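Local coordinates for hemoglobin (Mustelus griseus, PDB 1GCV), which carries oxygen from the gills to the peripheral tissues, binding it at the iron of a heme held in each globin chain, at residues M20-V23 with V24-L28; D29-F32 with K33-W37. One frame throughout, in Å; residues are numbered along the deposited sequence.

Overall arrangement
Both contacts lie on helix 20-34, one after the other, with centres about 13 Å apart. Contact 1 (20-23 with 24-28) sits nearer the middle of the chain, about 10 Å from its centre, and no other subunit touches it. Its bonds are regular helix bonds plus one threonine hydroxyl, and its inner side meets helices 5-17, 50-66 and 93-108 of the same chain. Contact 2 (29-32 with 33-37) lies about 15 Å out, where the helix ends. Its chemistry is more mixed: weak and strong backbone bonds, a tyrosine, a proline, charged side chains bound by one neighbouring subunit, and Trp37 and the backbone of Val34 bound by another. Each contact combines buried residues with solvent-facing ones.

Contact 1 of 2, residues M20-V23 with V24-L28; sequences MKTV and VTQAL
The carbonyl of Lys21 is the flat group that Thr25 grips, with a donor on each face. Thr25 N comes from one face at 2.9 Å from Lys21 O, and Thr25 OG1 comes from the opposite face at 2.7 Å from the same oxygen. These are the first turns of helix 20-34 in the globin fold, with a threonine hydroxyl bonded back to the carbonyl four residues earlier. The hydroxyl sits above the carbonyl plane, 35° out of it. The torsion chi1 of -66° sets OG1 beside the backbone N of Thr25, and this turns it back toward Lys21. A valine here would remove the hydroxyl, and Lys21 O would probably lose its second donor, on the face opposite Thr25 N.

Regular bonds continue the helix on either side. Val24 N donates to Met20 O at 2.8 Å, and Gln26 N donates to Thr22 O at 3.0 Å. Val24 also lays CG2 against Met20 O. Val24 packs on Ala54 and Val58 of helix 50-66, and Ala27 meets Ile100 of helix 93-108. Thr22 OG1 bonds to Asp19, and Gln26 NE2 bonds to Glu103 of helix 93-108. Thr22 and Gln26 run alongside each other, and the methyl CG2 of Thr22 lies 3.0 Å from Gln26 OE1, an unusually tight contact that is not a bond.

Contact 2 of 2, residues D29-F32 with K33-W37; sequences DRMF and KVYPW
Met31 and Tyr35 meet at the last turn of helix 20-34. Their side chains cross at about a right angle, with Met31 CG 4.2 Å from Tyr35 CD2. Met31 CG lies anti to the backbone N (chi1 -176°), which carries it along the helix toward the ring. Val34 CG1 rests 3.8 Å above one face of that ring, toward its rim. One turn back, Val34 CG2 lies 4.1 Å from Arg30 CG, with the two side chains side by side.

The backbone sets these places. Val34 N donates to Arg30 O at 2.9 Å. Tyr35 N donates to Met31 O at 2.9 Å. Lys33 N is shared weakly between Asp29 O and Arg30 O. Tyr35 then leaves helical angles. Pro36 has no N-H to give, but its CA lies 3.4 Å from Phe32 O in a C-H...O contact.

Further out, Arg30 forms a salt bridge with Glu103 of the same chain and bonds to the backbone oxygen of Phe116 and to His121 of a neighbouring subunit, whose Asp119 forms a salt bridge with Lys33. Trp37 meets Tyr139 of another neighbouring subunit, ring to ring, and the side chain of Met31 lies about 4 Å from the heme. The helix end therefore joins the heme pocket to two subunit interfaces, as the end of helix B and the start of helix C do in tetrameric hemoglobins.

Contact 1 of 2, residues M20-V23 with V24-L28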
# COMPACT_ATOMS: atom_id res chain seq x y z
N MET B 20 17.80 -21.08 9.66
CA MET B 20 16.58 -20.38 9.28
C MET B 20 15.41 -20.69 10.20
O MET B 20 14.47 -19.90 10.29
CB MET B 20 16.22 -20.72 7.83
CG MET B 20 17.12 -20.03 6.80
SD MET B 20 17.29 -18.24 7.03
CE MET B 20 15.81 -17.65 6.22
N LYS B 21 15.46 -21.83 10.88
CA LYS B 21 14.39 -22.21 11.80
C LYS B 21 14.35 -21.18 12.94
O LYS B 21 13.28 -20.70 13.33
CB LYS B 21 14.62 -23.62 12.36
CG LYS B 21 13.34 -24.40 12.70
CD LYS B 21 13.50 -25.23 13.98
CE LYS B 21 12.46 -26.34 14.06
NZ LYS B 21 11.99 -26.61 15.45
N THR B 22 15.52 -20.84 13.47
CA THR B 22 15.60 -19.88 14.56
C THR B 22 15.24 -18.50 14.05
O THR B 22 14.53 -17.74 14.71
CB THR B 22 17.01 -19.84 15.16
OG1 THR B 22 17.23 -21.04 15.90
CG2 THR B 22 17.16 -18.65 16.10
N VAL B 23 15.73 -18.17 12.86
CA VAL B 23 15.46 -16.87 12.27
C VAL B 23 13.95 -16.70 12.10
O VAL B 23 13.39 -15.67 12.49
CB VAL B 23 16.14 -16.72 10.90
CG1 VAL B 23 15.65 -15.46 10.20
CG2 VAL B 23 17.65 -16.66 11.07
N VAL B 24 13.30 -17.71 11.54
CA VAL B 24 11.86 -17.64 11.33
C VAL B 24 11.08 -17.66 12.65
O VAL B 24 10.03 -17.04 12.75
CB VAL B 24 11.37 -18.77 10.40
CG1 VAL B 24 9.85 -18.79 10.33
CG2 VAL B 24 11.95 -18.57 8.99
N THR B 25 11.61 -18.34 13.66
CA THR B 25 10.94 -18.40 14.96
C THR B 25 10.89 -17.00 15.56
O THR B 25 9.86 -16.57 16.06
CB THR B 25 11.69 -19.31 15.97
OG1 THR B 25 11.64 -20.67 15.52
CG2 THR B 25 11.05 -19.21 17.35
N GLN B 26 12.02 -16.31 15.49
CA GLN B 26 12.11 -14.96 16.01
C GLN B 26 11.32 -13.97 15.16
O GLN B 26 10.83 -12.95 15.66
CB GLN B 26 13.58 -14.54 16.10
CG GLN B 26 14.28 -15.14 17.32
CD GLN B 26 15.78 -15.24 17.15
OE1 GLN B 26 16.41 -16.17 17.64
NE2 GLN B 26 16.37 -14.28 16.45
N ALA B 27 11.19 -14.27 13.87
CA ALA B 27 10.46 -13.40 12.96
C ALA B 27 8.97 -13.47 13.26
O ALA B 27 8.27 -12.46 13.17
CB ALA B 27 10.72 -13.81 11.51
N LEU B 28 8.50 -14.66 13.63
CA LEU B 28 7.09 -14.85 13.96
C LEU B 28 6.77 -14.08 15.24
O LEU B 28 5.77 -13.37 15.32
CB LEU B 28 6.78 -16.34 14.15
CG LEU B 28 6.40 -17.07 12.86
CD1 LEU B 28 6.52 -18.56 13.08
CD2 LEU B 28 4.99 -16.70 12.45

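Contact 2 of 2, residues D29-F32 with K33-W37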
# COMPACT_ATOMS: atom_id res chain seq x y z
N ASP B 29 7.62 -14.24 16.25
CA ASP B 29 7.43 -13.56 17.52
C ASP B 29 7.49 -12.03 17.33
O ASP B 29 6.74 -11.28 17.96
CB ASP B 29 8.51 -14.00 18.52
CG ASP B 29 8.24 -15.39 19.10
OD1 ASP B 29 7.07 -15.83 19.14
OD2 ASP B 29 9.22 -16.05 19.52
N ARG B 30 8.39 -11.58 16.46
CA ARG B 30 8.52 -10.16 16.17
C ARG B 30 7.21 -9.69 15.56
O ARG B 30 6.68 -8.65 15.93
CB ARG B 30 9.67 -9.92 15.19
CG ARG B 30 9.91 -8.46 14.85
CD ARG B 30 11.18 -8.30 14.02
NE ARG B 30 12.37 -8.72 14.76
CZ ARG B 30 13.07 -7.93 15.56
NH1 ARG B 30 12.72 -6.67 15.73
NH2 ARG B 30 14.14 -8.41 16.19
N MET B 31 6.69 -10.48 14.62
CA MET B 31 5.45 -10.15 13.93
C MET B 31 4.26 -10.02 14.87
O MET B 31 3.44 -9.11 14.71
CB MET B 31 5.15 -11.21 12.87
CG MET B 31 3.92 -10.90 12.03
SD MET B 31 3.48 -12.23 10.90
CE MET B 31 2.89 -13.46 12.04
N PHE B 32 4.15 -10.92 15.84
CA PHE B 32 3.05 -10.90 16.81
C PHE B 32 3.09 -9.66 17.69
O PHE B 32 2.06 -9.25 18.22
CB PHE B 32 3.08 -12.15 17.69
CG PHE B 32 2.82 -13.44 16.94
CD1 PHE B 32 1.95 -13.46 15.86
CD2 PHE B 32 3.46 -14.61 17.31
CE1 PHE B 32 1.73 -14.64 15.15
CE2 PHE B 32 3.25 -15.80 16.61
CZ PHE B 32 2.38 -15.81 15.53
N LYS B 33 4.27 -9.08 17.86
CA LYS B 33 4.42 -7.90 18.69
C LYS B 33 4.26 -6.58 17.91
O LYS B 33 3.59 -5.66 18.38
CB LYS B 33 5.78 -7.92 19.38
CG LYS B 33 6.05 -6.72 20.26
CD LYS B 33 5.14 -6.68 21.49
CE LYS B 33 5.22 -7.98 22.28
NZ LYS B 33 6.07 -7.86 23.51
N VAL B 34 4.86 -6.48 16.73
CA VAL B 34 4.79 -5.26 15.93
C VAL B 34 3.46 -5.13 15.18
O VAL B 34 2.95 -4.02 15.00
CB VAL B 34 5.96 -5.17 14.90
CG1 VAL B 34 5.94 -3.82 14.19
CG2 VAL B 34 7.30 -5.35 15.62
N TYR B 35 2.91 -6.26 14.75
CA TYR B 35 1.63 -6.29 14.03
C TYR B 35 0.71 -7.26 14.78
O TYR B 35 0.42 -8.35 14.30
CB TYR B 35 1.84 -6.79 12.58
CG TYR B 35 2.96 -6.09 11.84
CD1 TYR B 35 2.87 -4.74 11.53
CD2 TYR B 35 4.13 -6.77 11.50
CE1 TYR B 35 3.92 -4.07 10.89
CE2 TYR B 35 5.19 -6.12 10.86
CZ TYR B 35 5.07 -4.76 10.56
OH TYR B 35 6.11 -4.10 9.95
N PRO B 36 0.22 -6.84 15.97
CA PRO B 36 -0.66 -7.63 16.85
C PRO B 36 -1.87 -8.33 16.24
O PRO B 36 -2.25 -9.41 16.68
CB PRO B 36 -1.07 -6.62 17.93
CG PRO B 36 -0.00 -5.60 17.92
CD PRO B 36 0.45 -5.49 16.50
N TRP B 37 -2.46 -7.73 15.22
CA TRP B 37 -3.63 -8.33 14.59
C TRP B 37 -3.36 -9.70 13.97
O TRP B 37 -4.30 -10.46 13.76
CB TRP B 37 -4.22 -7.41 13.52
CG TRP B 37 -3.27 -6.99 12.43
CD1 TRP B 37 -3.07 -7.61 11.22
CD2 TRP B 37 -2.43 -5.83 12.42
NE1 TRP B 37 -2.16 -6.91 10.47
CE2 TRP B 37 -1.75 -5.81 11.18
CE3 TRP B 37 -2.18 -4.81 13.35
CZ2 TRP B 37 -0.84 -4.80 10.85
CZ3 TRP B 37 -1.28 -3.81 13.01
CH2 TRP B 37 -0.62 -3.81 11.77